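Local coordinates for uncharacterized protein Rv3404c/MT3512 (Mycobacterium tuberculosis, PDB 4PZU) that is of unknown function but has the formyltransferase fold, with an N-terminal Rossmann-like domain and a C-terminal dimerization domain of the N-formyltransferase type, at residues His84-Phe89 / Arg111-Gln116. Sequence-based numbering, arbitrary orientation.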
ATOM      1  N   HIS A  84      15.430 -14.449 -20.091  1.00 24.19           N
ATOM      2  CA  HIS A  84      14.285 -14.795 -19.239  1.00 25.83           C
ATOM      3  C   HIS A  84      13.570 -16.068 -19.734  1.00 28.14           C
ATOM      4  O   HIS A  84      12.362 -16.216 -19.578  1.00 27.95           O
ATOM      5  CB  HIS A  84      13.239 -13.642 -19.132  1.00 24.67           C
ATOM      6  CG  HIS A  84      13.815 -12.313 -18.767  1.00 22.81           C
ATOM      7  ND1 HIS A  84      13.042 -11.274 -18.288  1.00 21.55           N
ATOM      8  CD2 HIS A  84      15.083 -11.842 -18.832  1.00 22.99           C
ATOM      9  CE1 HIS A  84      13.811 -10.232 -18.048  1.00 22.75           C
ATOM     10  NE2 HIS A  84      15.059 -10.549 -18.375  1.00 22.49           N
ATOM     11  N   CYS A  85      14.323 -16.995 -20.300  1.00 31.14           N
ATOM     12  CA  CYS A  85      13.707 -18.130 -20.957  1.00 36.03           C
ATOM     13  C   CYS A  85      13.097 -19.030 -19.879  1.00 39.53           C
ATOM     14  O   CYS A  85      13.713 -19.245 -18.804  1.00 40.09           O
ATOM     15  CB  CYS A  85      14.734 -18.847 -21.782  1.00 38.32           C
ATOM     16  SG  CYS A  85      14.088 -20.375 -22.489  1.00 49.33           S
ATOM     17  N   LYS A  86      11.854 -19.452 -20.112  1.00 41.90           N
ATOM     18  CA  LYS A  86      11.126 -20.267 -19.121  1.00 46.49           C
ATOM     19  C   LYS A  86      10.895 -21.703 -19.554  1.00 48.17           C
ATOM     20  O   LYS A  86      10.610 -22.551 -18.717  1.00 52.86           O
ATOM     21  CB  LYS A  86       9.804 -19.617 -18.715  1.00 47.23           C
ATOM     22  CG  LYS A  86       9.966 -18.620 -17.588  1.00 48.34           C
ATOM     23  CD  LYS A  86       8.830 -17.633 -17.643  1.00 52.04           C
ATOM     24  CE  LYS A  86       9.189 -16.370 -16.885  1.00 52.47           C
ATOM     25  NZ  LYS A  86      10.000 -15.415 -17.707  1.00 50.05           N
ATOM     26  N   GLN A  87      11.013 -21.972 -20.847  1.00 49.25           N
ATOM     27  CA  GLN A  87      10.814 -23.332 -21.371  1.00 53.60           C
ATOM     28  C   GLN A  87      12.179 -23.931 -21.597  1.00 55.31           C
ATOM     29  O   GLN A  87      13.024 -23.296 -22.200  1.00 61.54           O
ATOM     30  CB  GLN A  87      10.040 -23.308 -22.697  1.00 54.02           C
ATOM     31  N   ARG A  88      12.411 -25.145 -21.122  1.00 54.30           N
ATOM     32  CA  ARG A  88      13.680 -25.809 -21.373  1.00 50.74           C
ATOM     33  C   ARG A  88      13.919 -26.014 -22.863  1.00 49.37           C
ATOM     34  O   ARG A  88      12.989 -26.219 -23.643  1.00 48.95           O
ATOM     35  CB  ARG A  88      13.761 -27.112 -20.589  1.00 54.55           C
ATOM     36  CG  ARG A  88      13.692 -26.855 -19.082  1.00 57.77           C
ATOM     37  CD  ARG A  88      12.977 -27.980 -18.351  1.00 59.42           C
ATOM     38  NE  ARG A  88      13.714 -29.230 -18.482  1.00 56.39           N
ATOM     39  CZ  ARG A  88      13.266 -30.418 -18.091  1.00 60.19           C
ATOM     40  NH1 ARG A  88      12.066 -30.544 -17.546  1.00 61.10           N
ATOM     41  NH2 ARG A  88      14.023 -31.500 -18.261  1.00 60.24           N
ATOM     42  N   PHE A  89      15.177 -25.911 -23.255  1.00 48.37           N
ATOM     43  CA  PHE A  89      15.550 -25.994 -24.644  1.00 48.70           C
ATOM     44  C   PHE A  89      15.598 -27.443 -25.013  1.00 49.12           C
ATOM     45  O   PHE A  89      15.987 -28.262 -24.184  1.00 47.64           O
ATOM     46  CB  PHE A  89      16.937 -25.390 -24.877  1.00 49.59           C
ATOM     47  CG  PHE A  89      16.927 -23.921 -25.243  1.00 49.30           C
ATOM     48  CD1 PHE A  89      15.971 -23.049 -24.726  1.00 50.46           C
ATOM     49  CD2 PHE A  89      17.912 -23.402 -26.073  1.00 49.55           C
ATOM     50  CE1 PHE A  89      15.983 -21.699 -25.053  1.00 48.15           C
ATOM     51  CE2 PHE A  89      17.928 -22.053 -26.404  1.00 47.33           C
ATOM     52  CZ  PHE A  89      16.960 -21.203 -25.895  1.00 46.77           C
ATOM     53  N   ARG A 111      16.104 -19.731  -8.595  1.00 29.48           N
ATOM     54  CA  ARG A 111      16.021 -19.985 -10.033  1.00 29.22           C
ATOM     55  C   ARG A 111      14.559 -20.026 -10.429  1.00 29.11           C
ATOM     56  O   ARG A 111      13.695 -20.167  -9.559  1.00 28.22           O
ATOM     57  CB  ARG A 111      16.719 -21.318 -10.352  1.00 29.92           C
ATOM     58  CG  ARG A 111      18.222 -21.254 -10.100  1.00 28.98           C
ATOM     59  CD  ARG A 111      18.751 -22.664  -9.777  1.00 31.10           C
ATOM     60  NE  ARG A 111      18.294 -23.600 -10.795  1.00 31.01           N
ATOM     61  CZ  ARG A 111      18.027 -24.884 -10.590  1.00 32.42           C
ATOM     62  NH1 ARG A 111      17.616 -25.628 -11.604  1.00 33.73           N
ATOM     63  NH2 ARG A 111      18.180 -25.425  -9.399  1.00 32.02           N
ATOM     64  N   GLY A 112      14.293 -19.841 -11.712  1.00 27.37           N
ATOM     65  CA  GLY A 112      12.947 -19.937 -12.262  1.00 28.38           C
ATOM     66  C   GLY A 112      12.188 -18.638 -12.210  1.00 29.38           C
ATOM     67  O   GLY A 112      12.737 -17.549 -12.479  1.00 27.44           O
ATOM     68  N   TRP A 113      10.931 -18.744 -11.803  1.00 30.25           N
ATOM     69  CA  TRP A 113       9.976 -17.631 -11.982  1.00 29.84           C
ATOM     70  C   TRP A 113      10.137 -16.517 -10.952  1.00 28.01           C
ATOM     71  O   TRP A 113      10.254 -16.775  -9.756  1.00 29.72           O
ATOM     72  CB  TRP A 113       8.543 -18.181 -11.963  1.00 33.06           C
ATOM     73  CG  TRP A 113       8.179 -19.004 -13.177  1.00 38.24           C
ATOM     74  CD1 TRP A 113       8.700 -20.229 -13.549  1.00 38.05           C
ATOM     75  CD2 TRP A 113       7.200 -18.673 -14.161  1.00 40.66           C
ATOM     76  NE1 TRP A 113       8.095 -20.669 -14.698  1.00 42.92           N
ATOM     77  CE2 TRP A 113       7.171 -19.730 -15.097  1.00 43.08           C
ATOM     78  CE3 TRP A 113       6.334 -17.590 -14.336  1.00 43.20           C
ATOM     79  CZ2 TRP A 113       6.315 -19.722 -16.206  1.00 46.57           C
ATOM     80  CZ3 TRP A 113       5.489 -17.573 -15.455  1.00 45.66           C
ATOM     81  CH2 TRP A 113       5.488 -18.634 -16.371  1.00 47.30           C
ATOM     82  N   PHE A 114      10.154 -15.285 -11.425  1.00 27.18           N
ATOM     83  CA  PHE A 114      10.097 -14.087 -10.587  1.00 27.42           C
ATOM     84  C   PHE A 114      11.052 -14.126  -9.378  1.00 26.03           C
ATOM     85  O   PHE A 114      10.603 -13.994  -8.252  1.00 26.33           O
ATOM     86  CB  PHE A 114       8.643 -13.841 -10.105  1.00 27.21           C
ATOM     87  CG  PHE A 114       7.609 -13.889 -11.203  1.00 29.32           C
ATOM     88  CD1 PHE A 114       7.809 -13.242 -12.406  1.00 30.82           C
ATOM     89  CD2 PHE A 114       6.420 -14.583 -11.011  1.00 31.42           C
ATOM     90  CE1 PHE A 114       6.860 -13.296 -13.428  1.00 35.89           C
ATOM     91  CE2 PHE A 114       5.459 -14.658 -12.032  1.00 34.59           C
ATOM     92  CZ  PHE A 114       5.677 -14.012 -13.239  1.00 34.79           C
ATOM     93  N   PRO A 115      12.361 -14.300  -9.607  1.00 25.31           N
ATOM     94  CA  PRO A 115      13.277 -14.415  -8.458  1.00 25.23           C
ATOM     95  C   PRO A 115      13.161 -13.337  -7.378  1.00 26.02           C
ATOM     96  O   PRO A 115      13.266 -13.680  -6.208  1.00 27.58           O
ATOM     97  CB  PRO A 115      14.661 -14.360  -9.106  1.00 23.99           C
ATOM     98  CG  PRO A 115      14.395 -14.964 -10.480  1.00 24.47           C
ATOM     99  CD  PRO A 115      13.099 -14.336 -10.890  1.00 24.14           C
ATOM    100  N   GLN A 116      13.002 -12.065  -7.746  1.00 24.71           N
ATOM    101  CA  GLN A 116      12.872 -10.981  -6.739  1.00 26.54           C
ATOM    102  C   GLN A 116      11.665 -11.177  -5.774  1.00 26.76           C
ATOM    103  O   GLN A 116      11.743 -10.829  -4.590  1.00 29.17           O
ATOM    104  CB  GLN A 116      12.820  -9.583  -7.403  1.00 26.19           C
ATOM    105  CG  GLN A 116      11.473  -9.151  -8.020  1.00 24.27           C
ATOM    106  CD  GLN A 116      11.162  -9.788  -9.381  1.00 25.52           C
ATOM    107  OE1 GLN A 116      12.004 -10.473  -9.961  1.00 25.38           O
ATOM    108  NE2 GLN A 116       9.942  -9.553  -9.904  1.00 23.91           N
TER
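Lys86 runs out over the indole of Trp113 on a chain that is near extended through chi2 and chi3 and bends only at chi4 (83°). In Trp113, chi1 swings the indole out beside the backbone N, and the turn about CB-CG presents one ring face to the lysine. The result is an aliphatic CH-pi contact within the formyltransferase fold. It joins the loop between strand 79-83 and helix 91-96 to the segment linking strand 111-112 with helix 115-122. Strand 79-83 belongs to the parallel part of the mixed sheet.

The two side chains cross at about a right angle. Lys86 CD sits over the six-membered ring, 3.6 Å from its centroid and 12° off the normal. It is displaced a little toward the rim, and its nearest ring atom is Trp113 CZ2. Lys86 CG lies nearer the pyrrole side, 3.9 Å from Trp113 CE2. Lys86 CE lies toward the far side of the six-membered ring, 4.0 Å from Trp113 CE3. Three methylenes thus pass across the ring. The ammonium stands farther off, and its cation-pi attraction is at most weak.

The bend at chi4 carries the ammonium back to its own loop, where it is hydrogen-bonded to the carbonyl of His84. This bond ties down the end of the lysine while its middle rests on the indole. At the start of the loop, His84 NE2 is hydrogen-bonded to Glu167 OE2 of helix 156-180. The backbone of Trp113 pairs with Asn195. The contact is small and lies at the surface. Phe114 CE2 meets the indole at its edge, in the ring plane. The bond from Lys86 NZ to His84 O measures 3.1 Å, with the nitrogen tilted 17° from the carbonyl plane.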